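Local coordinates for cell shape-determining protein MreC (Streptococcus pneumoniae, PDB 2QF4) that takes part in forming and maintaining cell shape, probably as part of the elongasome that builds peripheral peptidoglycan, this chain being its major extracellular domain, at residues Pro129-Ala135 / Val147-Ser152; Thr83-Ile89 / Lys99-Ser105; Leu9-Ile14 / Leu25-Gly30; Ala43-Ile48 / Ala153-Val158. All coordinates share one frame; numbering follows the deposited sequence.

Contact 1: residues Pro129-Ala135 / Val147-Ser152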
loop_
_atom_site.group_PDB
_atom_site.type_symbol
_atom_site.label_atom_id
_atom_site.label_comp_id
_atom_site.label_asym_id
_atom_site.label_seq_id
_atom_site.Cartn_x
_atom_site.Cartn_y
_atom_site.Cartn_z
ATOM N N PRO A 129 -4.581 -7.212 -1.518
ATOM C CA PRO A 129 -5.294 -6.440 -2.549
ATOM C C PRO A 129 -5.057 -4.944 -2.391
ATOM O O PRO A 129 -5.175 -4.415 -1.289
ATOM C CB PRO A 129 -6.771 -6.812 -2.321
ATOM C CG PRO A 129 -6.688 -8.157 -1.674
ATOM C CD PRO A 129 -5.504 -8.083 -0.778
ATOM N N VAL A 130 -4.823 -4.277 -3.516
ATOM C CA VAL A 130 -4.682 -2.809 -3.583
ATOM C C VAL A 130 -5.819 -2.172 -4.370
ATOM O O VAL A 130 -6.469 -1.241 -3.879
ATOM C CB VAL A 130 -3.319 -2.422 -4.174
ATOM C CG1 VAL A 130 -3.174 -0.898 -4.297
ATOM C CG2 VAL A 130 -2.216 -2.952 -3.282
ATOM N N GLY A 131 -6.079 -2.679 -5.566
ATOM C CA GLY A 131 -7.130 -2.125 -6.406
ATOM C C GLY A 131 -7.048 -2.655 -7.801
ATOM O O GLY A 131 -6.483 -3.721 -8.030
ATOM N N GLU A 132 -7.625 -1.892 -8.726
ATOM C CA GLU A 132 -7.626 -2.286 -10.129
ATOM C C GLU A 132 -7.159 -1.125 -10.968
ATOM O O GLU A 132 -7.414 0.048 -10.650
ATOM C CB GLU A 132 -8.986 -2.754 -10.590
ATOM C CG GLU A 132 -10.047 -1.741 -10.612
ATOM C CD GLU A 132 -11.378 -2.284 -11.110
ATOM O OE1 GLU A 132 -11.413 -3.397 -11.690
ATOM O OE2 GLU A 132 -12.392 -1.574 -10.904
ATOM N N VAL A 133 -6.464 -1.447 -12.061
ATOM C CA VAL A 133 -5.966 -0.436 -12.953
ATOM C C VAL A 133 -7.093 0.355 -13.580
ATOM O O VAL A 133 -8.097 -0.217 -14.035
ATOM C CB VAL A 133 -5.099 -1.084 -14.072
ATOM C CG1 VAL A 133 -4.759 -0.072 -15.143
ATOM C CG2 VAL A 133 -3.837 -1.705 -13.456
ATOM N N VAL A 134 -6.941 1.664 -13.609
ATOM C CA VAL A 134 -7.749 2.564 -14.427
ATOM C C VAL A 134 -7.112 2.735 -15.796
ATOM O O VAL A 134 -7.713 2.398 -16.812
ATOM C CB VAL A 134 -7.973 3.916 -13.704
ATOM C CG1 VAL A 134 -8.650 4.935 -14.615
ATOM C CG2 VAL A 134 -8.779 3.704 -12.445
ATOM N N ALA A 135 -5.886 3.252 -15.836
ATOM C CA ALA A 135 -5.200 3.539 -17.105
ATOM C C ALA A 135 -3.724 3.715 -16.882
ATOM O O ALA A 135 -3.254 3.705 -15.749
ATOM C CB ALA A 135 -5.810 4.801 -17.766
ATOM N N VAL A 147 0.998 4.254 -13.896
ATOM C CA VAL A 147 -0.288 3.594 -13.833
ATOM C C VAL A 147 -1.138 4.278 -12.798
ATOM O O VAL A 147 -0.663 4.569 -11.689
ATOM C CB VAL A 147 -0.162 2.094 -13.480
ATOM C CG1 VAL A 147 -1.493 1.369 -13.636
ATOM C CG2 VAL A 147 0.894 1.426 -14.332
ATOM N N THR A 148 -2.412 4.508 -13.100
ATOM C CA THR A 148 -3.395 4.959 -12.126
ATOM C C THR A 148 -4.315 3.813 -11.745
ATOM O O THR A 148 -4.686 2.990 -12.601
ATOM C CB THR A 148 -4.163 6.212 -12.583
ATOM O OG1 THR A 148 -4.822 5.976 -13.830
ATOM C CG2 THR A 148 -3.219 7.431 -12.707
ATOM N N VAL A 149 -4.638 3.748 -10.455
ATOM C CA VAL A 149 -5.325 2.634 -9.859
ATOM C C VAL A 149 -6.477 3.110 -8.966
ATOM O O VAL A 149 -6.328 4.039 -8.167
ATOM C CB VAL A 149 -4.326 1.796 -9.038
ATOM C CG1 VAL A 149 -4.982 0.701 -8.177
ATOM C CG2 VAL A 149 -3.259 1.175 -9.947
ATOM N N LYS A 150 -7.604 2.434 -9.096
ATOM C CA LYS A 150 -8.750 2.671 -8.216
ATOM C C LYS A 150 -8.610 1.757 -7.007
ATOM O O LYS A 150 -8.614 0.543 -7.140
ATOM C CB LYS A 150 -10.056 2.381 -8.951
ATOM C CG LYS A 150 -11.274 2.617 -8.095
ATOM C CD LYS A 150 -12.567 2.314 -8.792
ATOM C CE LYS A 150 -13.761 2.932 -8.057
ATOM N NZ LYS A 150 -14.999 2.831 -8.843
ATOM N N LEU A 151 -8.514 2.357 -5.833
ATOM C CA LEU A 151 -8.360 1.601 -4.584
ATOM C C LEU A 151 -9.574 0.780 -4.275
ATOM O O LEU A 151 -10.698 1.244 -4.431
ATOM C CB LEU A 151 -8.071 2.574 -3.433
ATOM C CG LEU A 151 -6.724 3.312 -3.488
ATOM C CD1 LEU A 151 -6.632 4.405 -2.454
ATOM C CD2 LEU A 151 -5.592 2.311 -3.313
ATOM N N SER A 152 -9.373 -0.442 -3.826
ATOM C CA SER A 152 -10.534 -1.261 -3.451
ATOM C C SER A 152 -10.957 -1.149 -1.990
ATOM O O SER A 152 -12.053 -1.594 -1.652
ATOM C CB SER A 152 -10.346 -2.698 -3.865
ATOM O OG SER A 152 -9.126 -3.157 -3.402
#
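The carbonyl of E132 and the amide of K150 face each other across two antiparallel strands, N to O 2.9 Å with a C=O···N angle of 161°. The return bond of this hydrogen-bonded pair runs from E132 N to K150 O at 3.1 Å. V134 N reaches T148 O at 2.8 Å, while A135 N approaches the same oxygen only weakly. V134 and A135 thus share one partner in a classic beta bulge, after which T148 N bonds A135 O. At the other end S152 N donates to V130 O over 3.0 Å. G131 CA lies 3.1 Å from K150 O, a CA-H···O contact allowed because glycine has no side chain there.

On the face that carries V133 and V149, CG2 of V133 also meets CG1 of V147 at 3.9 Å, the side chains crossing at about a right angle. I77 packs on both. A second classic bulge, V130 and G131 opposite V115, shapes the other edge of strand 126-137. V134 points at the partner strand and sets CG2 against CB of K150. E132 OE2 and K150 NZ stay 5.5 Å apart, so cohesion comes from backbone bonds and aliphatic contact, with no salt bridge.

Contact 2: residues Thr83-Ile89 / Lys99-Ser105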
loop_
_atom_site.group_PDB
_atom_site.type_symbol
_atom_site.label_atom_id
_atom_site.label_comp_id
_atom_site.label_asym_id
_atom_site.label_seq_id
_atom_site.Cartn_x
_atom_site.Cartn_y
_atom_site.Cartn_z
ATOM N N THR A 83 3.328 -10.553 -14.883
ATOM C CA THR A 83 3.317 -9.692 -13.700
ATOM C C THR A 83 4.261 -8.533 -13.911
ATOM O O THR A 83 5.400 -8.733 -14.338
ATOM C CB THR A 83 3.750 -10.504 -12.480
ATOM O OG1 THR A 83 2.987 -11.726 -12.434
ATOM C CG2 THR A 83 3.527 -9.743 -11.208
ATOM N N ILE A 84 3.796 -7.333 -13.593
ATOM C CA ILE A 84 4.580 -6.103 -13.660
ATOM C C ILE A 84 4.720 -5.543 -12.263
ATOM O O ILE A 84 3.718 -5.344 -11.583
ATOM C CB ILE A 84 3.895 -5.045 -14.575
ATOM C CG1 ILE A 84 3.568 -5.588 -16.001
ATOM C CG2 ILE A 84 4.773 -3.781 -14.640
ATOM C CD1 ILE A 84 2.187 -6.113 -16.188
ATOM N N TYR A 85 5.950 -5.302 -11.839
ATOM C CA TYR A 85 6.214 -4.711 -10.525
ATOM C C TYR A 85 6.434 -3.220 -10.650
ATOM O O TYR A 85 6.998 -2.749 -11.637
ATOM C CB TYR A 85 7.453 -5.378 -9.899
ATOM C CG TYR A 85 7.181 -6.772 -9.364
ATOM C CD1 TYR A 85 7.102 -7.860 -10.225
ATOM C CD2 TYR A 85 6.981 -6.987 -8.017
ATOM C CE1 TYR A 85 6.818 -9.137 -9.744
ATOM C CE2 TYR A 85 6.711 -8.271 -7.524
ATOM C CZ TYR A 85 6.611 -9.333 -8.399
ATOM O OH TYR A 85 6.349 -10.599 -7.920
ATOM N N GLY A 86 6.061 -2.491 -9.605
ATOM C CA GLY A 86 6.323 -1.061 -9.500
ATOM C C GLY A 86 6.223 -0.616 -8.069
ATOM O O GLY A 86 6.222 -1.438 -7.157
ATOM N N ILE A 87 6.159 0.689 -7.860
ATOM C CA ILE A 87 6.025 1.246 -6.498
ATOM C C ILE A 87 4.933 2.315 -6.519
ATOM O O ILE A 87 4.713 3.008 -7.480
ATOM C CB ILE A 87 7.313 1.810 -5.843
ATOM C CG1 ILE A 87 7.873 2.942 -6.719
ATOM C CG2 ILE A 87 8.341 0.725 -5.687
ATOM C CD1 ILE A 87 8.833 3.922 -5.944
ATOM N N ILE A 88 4.295 2.455 -5.373
ATOM C CA ILE A 88 3.344 3.544 -5.135
ATOM C C ILE A 88 4.107 4.850 -4.946
ATOM O O ILE A 88 5.045 4.905 -4.156
ATOM C CB ILE A 88 2.498 3.256 -3.914
ATOM C CG1 ILE A 88 1.577 2.054 -4.172
ATOM C CG2 ILE A 88 1.672 4.486 -3.517
ATOM C CD1 ILE A 88 0.869 1.512 -2.925
ATOM N N ILE A 89 3.721 5.891 -5.681
ATOM C CA ILE A 89 4.404 7.206 -5.566
ATOM C C ILE A 89 3.485 8.305 -5.051
ATOM O O ILE A 89 3.982 9.361 -4.689
ATOM C CB ILE A 89 5.083 7.597 -6.908
ATOM C CG1 ILE A 89 4.063 7.735 -8.036
ATOM C CG2 ILE A 89 6.201 6.616 -7.230
ATOM C CD1 ILE A 89 4.581 8.498 -9.294
ATOM N N LYS A 99 -1.267 6.420 -7.742
ATOM C CA LYS A 99 -0.255 6.504 -8.797
ATOM C C LYS A 99 0.888 5.547 -8.533
ATOM O O LYS A 99 1.435 5.532 -7.421
ATOM C CB LYS A 99 0.322 7.932 -8.851
ATOM C CG LYS A 99 -0.766 8.938 -9.218
ATOM C CD LYS A 99 -0.341 10.394 -8.979
ATOM C CE LYS A 99 0.616 10.863 -10.021
ATOM N NZ LYS A 99 0.569 12.369 -10.153
ATOM N N ILE A 100 1.229 4.781 -9.567
ATOM C CA ILE A 100 2.309 3.786 -9.502
ATOM C C ILE A 100 3.294 4.060 -10.626
ATOM O O ILE A 100 2.923 4.403 -11.747
ATOM C CB ILE A 100 1.704 2.380 -9.634
ATOM C CG1 ILE A 100 0.850 2.069 -8.338
ATOM C CG2 ILE A 100 2.777 1.319 -9.860
ATOM C CD1 ILE A 100 -0.085 0.870 -8.512
ATOM N N SER A 101 4.581 3.932 -10.314
ATOM C CA SER A 101 5.599 4.077 -11.346
ATOM C C SER A 101 6.753 3.116 -11.086
ATOM O O SER A 101 6.598 2.158 -10.345
ATOM C CB SER A 101 6.013 5.531 -11.454
ATOM O OG SER A 101 6.773 5.876 -10.341
ATOM N N GLN A 102 7.867 3.353 -11.740
ATOM C CA GLN A 102 9.058 2.498 -11.685
ATOM C C GLN A 102 8.715 1.092 -12.110
ATOM O O GLN A 102 9.060 0.113 -11.457
ATOM C CB GLN A 102 9.709 2.532 -10.326
ATOM C CG GLN A 102 10.199 3.928 -9.942
ATOM C CD GLN A 102 11.134 3.948 -8.732
ATOM O OE1 GLN A 102 11.284 2.972 -8.034
ATOM N NE2 GLN A 102 11.797 5.054 -8.553
ATOM N N LEU A 103 8.003 0.976 -13.230
ATOM C CA LEU A 103 7.548 -0.333 -13.690
ATOM C C LEU A 103 8.682 -1.157 -14.275
ATOM O O LEU A 103 9.506 -0.649 -15.008
ATOM C CB LEU A 103 6.479 -0.149 -14.744
ATOM C CG LEU A 103 5.278 0.732 -14.361
ATOM C CD1 LEU A 103 4.352 0.894 -15.596
ATOM C CD2 LEU A 103 4.530 0.118 -13.186
ATOM N N ASN A 104 8.697 -2.452 -13.995
ATOM C CA ASN A 104 9.789 -3.323 -14.429
ATOM C C ASN A 104 9.570 -3.953 -15.789
ATOM O O ASN A 104 10.338 -4.803 -16.195
ATOM C CB ASN A 104 10.132 -4.405 -13.385
ATOM C CG ASN A 104 9.214 -5.578 -13.425
ATOM O OD1 ASN A 104 8.054 -5.450 -13.817
ATOM N ND2 ASN A 104 9.723 -6.740 -12.983
ATOM N N SER A 105 8.539 -3.549 -16.502
ATOM C CA SER A 105 8.132 -4.195 -17.759
ATOM C C SER A 105 7.463 -3.189 -18.672
ATOM O O SER A 105 6.830 -2.241 -18.192
ATOM C CB SER A 105 7.122 -5.309 -17.409
ATOM O OG SER A 105 6.521 -5.909 -18.497
HETATM O O HOH W 1 8.031 -9.172 -13.425
#
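N104 lies alongside Y85, both side chains pointing the same way, with amide and ring planes turned 77° apart. Its chi1 of 81° sets CG between the backbone N and carbonyl carbon, which swings the amide back toward strand 82-92. There OD1 accepts Y85 N at 2.9 Å, the donor standing well above the carbonyl plane, 60° out of it. N104 N returns a bond to Y85 O, so side chain and main chain together take the place of a regular beta pair. A water bridges N104 ND2 and T83 O.

I87 crosses Q102 obliquely and lays its CD1 methyl 3.4 Å from OE1. Beyond it CG1 of I89 rests on CB of K99. True strand pairing is confined to this end: I87 and S101 exchange backbone bonds, and I89 N meets K99 O at 2.9 Å in a nearly straight bond.

On the other face CG1 of I88 is 4.2 Å from CG1 of I100, and CG2 of I84 is 4.0 Å from CB of L103. This hairpin is flanked in its barrel by strand 74-79, whose V75 packs on I88 and I100, and by strand 146-151, whose V149 meets I100.

Contact 3: residues Leu9-Ile14 / Leu25-Gly30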
loop_
_atom_site.group_PDB
_atom_site.type_symbol
_atom_site.label_atom_id
_atom_site.label_comp_id
_atom_site.label_asym_id
_atom_site.label_seq_id
_atom_site.Cartn_x
_atom_site.Cartn_y
_atom_site.Cartn_z
ATOM N N LEU A 9 -1.382 -7.811 13.636
ATOM C CA LEU A 9 -1.815 -7.175 14.873
ATOM C C LEU A 9 -2.966 -6.241 14.558
ATOM O O LEU A 9 -2.810 -5.310 13.757
ATOM C CB LEU A 9 -0.633 -6.355 15.448
ATOM C CG LEU A 9 -0.893 -5.591 16.740
ATOM C CD1 LEU A 9 -1.376 -6.476 17.880
ATOM C CD2 LEU A 9 0.323 -4.772 17.123
ATOM N N ALA A 10 -4.117 -6.454 15.174
ATOM C CA ALA A 10 -5.292 -5.601 14.986
ATOM C C ALA A 10 -5.375 -4.656 16.159
ATOM O O ALA A 10 -5.196 -5.065 17.305
ATOM C CB ALA A 10 -6.556 -6.444 14.818
ATOM N N ALA A 11 -5.669 -3.387 15.899
ATOM C CA ALA A 11 -5.675 -2.368 16.940
ATOM C C ALA A 11 -6.727 -1.327 16.602
ATOM O O ALA A 11 -7.143 -1.159 15.464
ATOM C CB ALA A 11 -4.295 -1.715 17.062
ATOM N N ASP A 12 -7.179 -0.618 17.628
ATOM C CA ASP A 12 -8.185 0.447 17.456
ATOM C C ASP A 12 -7.574 1.718 16.888
ATOM O O ASP A 12 -6.467 2.112 17.277
ATOM C CB ASP A 12 -8.779 0.838 18.815
ATOM C CG ASP A 12 -9.249 -0.334 19.612
ATOM O OD1 ASP A 12 -10.256 -0.942 19.210
ATOM O OD2 ASP A 12 -8.617 -0.637 20.630
ATOM N N VAL A 13 -8.331 2.387 16.023
ATOM C CA VAL A 13 -8.015 3.766 15.627
ATOM C C VAL A 13 -8.360 4.713 16.773
ATOM O O VAL A 13 -9.499 4.738 17.227
ATOM C CB VAL A 13 -8.814 4.155 14.379
ATOM C CG1 VAL A 13 -8.521 5.580 13.971
ATOM C CG2 VAL A 13 -8.490 3.174 13.224
ATOM N N ILE A 14 -7.378 5.449 17.248
ATOM C CA ILE A 14 -7.576 6.425 18.295
ATOM C C ILE A 14 -7.383 7.853 17.799
ATOM O O ILE A 14 -7.836 8.794 18.458
ATOM C CB ILE A 14 -6.751 6.137 19.568
ATOM C CG1 ILE A 14 -5.276 5.936 19.246
ATOM C CG2 ILE A 14 -7.343 4.927 20.333
ATOM C CD1 ILE A 14 -4.359 5.994 20.448
ATOM N N LEU A 25 -3.481 7.753 10.423
ATOM C CA LEU A 25 -4.224 7.234 11.571
ATOM C C LEU A 25 -3.218 6.838 12.635
ATOM O O LEU A 25 -2.093 6.439 12.352
ATOM C CB LEU A 25 -5.001 5.921 11.193
ATOM C CG LEU A 25 -5.946 5.929 10.016
ATOM C CD1 LEU A 25 -6.452 4.559 9.791
ATOM C CD2 LEU A 25 -7.102 6.934 10.289
ATOM N N THR A 26 -3.634 6.937 13.892
ATOM C CA THR A 26 -2.897 6.385 15.027
ATOM C C THR A 26 -3.685 5.245 15.608
ATOM O O THR A 26 -4.893 5.375 15.878
ATOM C CB THR A 26 -2.651 7.449 16.117
ATOM O OG1 THR A 26 -2.017 8.563 15.523
ATOM C CG2 THR A 26 -1.787 6.885 17.233
ATOM N N LEU A 27 -2.989 4.129 15.829
ATOM C CA LEU A 27 -3.527 2.937 16.440
ATOM C C LEU A 27 -3.012 2.795 17.871
ATOM O O LEU A 27 -1.899 3.209 18.194
ATOM C CB LEU A 27 -3.133 1.690 15.626
ATOM C CG LEU A 27 -3.392 1.753 14.146
ATOM C CD1 LEU A 27 -2.921 0.429 13.482
ATOM C CD2 LEU A 27 -4.839 2.021 13.873
ATOM N N ASP A 28 -3.824 2.168 18.713
ATOM C CA ASP A 28 -3.531 1.978 20.135
ATOM C C ASP A 28 -2.733 0.728 20.469
ATOM O O ASP A 28 -2.847 0.240 21.578
ATOM C CB ASP A 28 -4.815 2.037 20.954
ATOM C CG ASP A 28 -5.755 0.874 20.716
ATOM O OD1 ASP A 28 -5.499 0.013 19.857
ATOM O OD2 ASP A 28 -6.796 0.867 21.428
ATOM N N ALA A 29 -1.844 0.281 19.591
ATOM C CA ALA A 29 -0.867 -0.790 19.871
ATOM C C ALA A 29 0.411 -0.283 19.235
ATOM O O ALA A 29 0.377 0.222 18.112
ATOM C CB ALA A 29 -1.330 -2.096 19.357
ATOM N N GLY A 30 1.567 -0.534 19.834
ATOM C CA GLY A 30 2.741 -0.759 19.089
ATOM C C GLY A 30 3.727 -1.795 19.447
ATOM O O GLY A 30 3.374 -2.933 19.377
#
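A beta hairpin of the six-stranded antiparallel barrel that also holds strands 40-43 and 160-166 brings A11, D12 and V13 against L27 and D28. V13 and L27 form a non-hydrogen-bonded pair with a CA-CA distance of 4.6 Å, and the short strand segments run at 134° to each other, strongly twisted from antiparallel. Their side chains share a face: CG2 of V13 touches CD2 of L27 at 3.9 Å, while CG1 of V13 leans toward CD2 of L25. I161 of strand 160-166 packs against all three.

Backbone bonds flank this pair, I14 N to T26 O at 2.8 Å and D28 N to D12 O at 3.0 Å. CG1 of I14 touches T26 O, and its CG2 and CD1 methyls border CB of D28. From D28 on the chain is no longer strand, and the contact continues through apolar side chains. The CB of A11 meets that of A29 at 3.8 Å, and CD2 of L9 reaches the same methyl. Outside the hairpin, A29 O accepts a bond from T59 OG1.

D28 folds its carboxylate back over the partner strand, with chi1 at 68° placing CG between its own backbone N and carbonyl carbon. D12 N bonds D28 OD1 from above the carboxylate plane. The two carboxylates are turned 77° apart, and D12 OD2 stands 2.5 Å from D28 OD2, suggesting that one acid group probably holds a proton.

Contact 4: residues Ala43-Ile48 / Ala153-Val158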
loop_
_atom_site.group_PDB
_atom_site.type_symbol
_atom_site.label_atom_id
_atom_site.label_comp_id
_atom_site.label_asym_id
_atom_site.label_seq_id
_atom_site.Cartn_x
_atom_site.Cartn_y
_atom_site.Cartn_z
ATOM N N ALA A 43 -7.648 -2.763 5.906
ATOM C CA ALA A 43 -9.021 -2.646 6.374
ATOM C C ALA A 43 -9.882 -3.148 5.284
ATOM O O ALA A 43 -9.609 -2.943 4.115
ATOM C CB ALA A 43 -9.384 -1.189 6.671
ATOM N N ASN A 44 -11.001 -3.766 5.657
ATOM C CA ASN A 44 -11.981 -4.189 4.662
ATOM C C ASN A 44 -11.321 -5.081 3.578
ATOM O O ASN A 44 -11.724 -5.020 2.407
ATOM C CB ASN A 44 -12.639 -2.926 4.029
ATOM C CG ASN A 44 -13.476 -2.077 5.034
ATOM O OD1 ASN A 44 -14.111 -2.610 5.935
ATOM N ND2 ASN A 44 -13.501 -0.749 4.826
ATOM N N GLY A 45 -10.353 -5.910 3.960
ATOM C CA GLY A 45 -9.686 -6.821 3.018
ATOM C C GLY A 45 -8.592 -6.248 2.127
ATOM O O GLY A 45 -7.922 -7.009 1.394
ATOM N N GLY A 46 -8.370 -4.938 2.185
ATOM C CA GLY A 46 -7.442 -4.325 1.269
ATOM C C GLY A 46 -6.450 -3.393 1.928
ATOM O O GLY A 46 -6.594 -2.958 3.087
ATOM N N LEU A 47 -5.425 -3.041 1.157
ATOM C CA LEU A 47 -4.384 -2.137 1.657
ATOM C C LEU A 47 -4.919 -0.730 1.857
ATOM O O LEU A 47 -5.533 -0.153 0.975
ATOM C CB LEU A 47 -3.244 -2.069 0.648
ATOM C CG LEU A 47 -1.975 -1.357 1.150
ATOM C CD1 LEU A 47 -1.333 -2.134 2.324
ATOM C CD2 LEU A 47 -0.995 -1.138 -0.001
ATOM N N ILE A 48 -4.657 -0.180 3.044
ATOM C CA ILE A 48 -5.031 1.218 3.330
ATOM C C ILE A 48 -3.870 2.110 3.707
ATOM O O ILE A 48 -4.029 3.310 3.707
ATOM C CB ILE A 48 -6.205 1.311 4.334
ATOM C CG1 ILE A 48 -5.871 0.733 5.716
ATOM C CG2 ILE A 48 -7.453 0.629 3.742
ATOM C CD1 ILE A 48 -5.057 1.663 6.592
ATOM N N ALA A 153 -10.139 -0.553 -1.134
ATOM C CA ALA A 153 -10.480 -0.352 0.262
ATOM C C ALA A 153 -10.165 1.066 0.697
ATOM O O ALA A 153 -9.334 1.765 0.117
ATOM C CB ALA A 153 -9.702 -1.302 1.083
ATOM N N ASP A 154 -10.833 1.487 1.760
ATOM C CA ASP A 154 -10.506 2.731 2.444
ATOM C C ASP A 154 -10.844 2.598 3.914
ATOM O O ASP A 154 -11.220 1.513 4.381
ATOM C CB ASP A 154 -11.169 3.962 1.800
ATOM C CG ASP A 154 -12.664 3.944 1.900
ATOM O OD1 ASP A 154 -13.339 4.385 0.936
ATOM O OD2 ASP A 154 -13.202 3.492 2.935
ATOM N N THR A 155 -10.617 3.669 4.658
ATOM C CA THR A 155 -10.804 3.649 6.099
ATOM C C THR A 155 -12.013 4.471 6.574
ATOM O O THR A 155 -12.124 4.780 7.744
ATOM C CB THR A 155 -9.517 4.074 6.843
ATOM O OG1 THR A 155 -9.160 5.417 6.497
ATOM C CG2 THR A 155 -8.366 3.147 6.534
ATOM N N HIS A 156 -12.952 4.736 5.667
ATOM C CA HIS A 156 -14.188 5.446 6.007
ATOM C C HIS A 156 -15.032 4.586 6.928
ATOM O O HIS A 156 -15.331 3.447 6.612
ATOM C CB HIS A 156 -14.943 5.782 4.722
ATOM C CG HIS A 156 -16.171 6.605 4.941
ATOM N ND1 HIS A 156 -16.117 7.903 5.393
ATOM C CD2 HIS A 156 -17.483 6.315 4.769
ATOM C CE1 HIS A 156 -17.347 8.384 5.487
ATOM N NE2 HIS A 156 -18.193 7.436 5.126
ATOM N N ASN A 157 -15.379 5.129 8.095
ATOM C CA ASN A 157 -16.162 4.388 9.095
ATOM C C ASN A 157 -15.528 3.056 9.494
ATOM O O ASN A 157 -16.208 2.048 9.738
ATOM C CB ASN A 157 -17.603 4.172 8.609
ATOM C CG ASN A 157 -18.347 5.482 8.347
ATOM O OD1 ASN A 157 -18.142 6.483 9.039
ATOM N ND2 ASN A 157 -19.229 5.471 7.345
ATOM N N VAL A 158 -14.197 3.056 9.531
ATOM C CA VAL A 158 -13.430 1.918 10.017
ATOM C C VAL A 158 -12.768 2.317 11.322
ATOM O O VAL A 158 -12.129 3.362 11.382
ATOM C CB VAL A 158 -12.366 1.519 8.947
ATOM C CG1 VAL A 158 -11.384 0.495 9.478
ATOM C CG2 VAL A 158 -13.059 0.994 7.697
HETATM O O HOH W 2 -13.445 -0.068 1.951
HETATM O O HOH W 3 -7.153 -0.654 -1.284
HETATM O O HOH W 4 -6.758 2.411 0.581
#
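The amide of N44 has its ND2 and CG beside the CG2 methyl of V158, with ND2 to CG2 3.4 Å, as the two side chains run antiparallel past one another. The same ND2 makes a weak hydrogen bond to D154 O at 3.2 Å, its N-H···O angle only 124°. A water accepts from both N44 ND2 and D154 N, giving the amide a second link to the loop. Another flat group, the ring of H156, carries CG of N157 over one face, displaced from the ring centre, and belongs to the turn rather than to the contact across it.

Close packing lies beside this polar link. The A153 methyl comes within 3.4 Å of A43 O and 3.8 Å of G46 CA, where the absence of a side chain on G46 permits the approach. CB of A43 makes an apolar contact with CG1 of V158. I48 and T155 cross at about a right angle, CG1 of I48 touching the threonine methyl CG2 at 3.6 Å. With chi1 at 62°, T155 puts that methyl anti to its carbonyl carbon; its hydroxyl instead bonds R16 NH2.

No backbone hydrogen bond spans the segments directly; two waters instead join L47 O to A153. D154 OD2 accepts H156 N in an Asx turn, and T155 to V158 is a type II turn. A43 to G46 form a type I' turn, joining strands 40-43 and 46-54 against the linker (153-158) that leads from one barrel to the other in this two-barrel, alpha-lytic-protease-like fold.

Contacts 1, 2 and 3 each pair the strands of a hairpin, the first two in one barrel and contact 3 in the other, beyond the chain's centre. Contacts 1 and 2 share a sheet, V147 O probably bonding I100 N at 2.9 Å. Contact 4 alone sets the loop connecting the barrels against a hairpin, and meets contact 1 where P129 O probably bonds L47 N, at 2.8 Å. In each, buried valine, isoleucine, leucine or alanine backs a more open side, with K150, Q102 and N44 exposed. Ladder bonds dominate contact 1, an asparagine replaces part of the ladder in contact 2, paired acids mark contact 3, and contact 4 relies on waters and methyl groups.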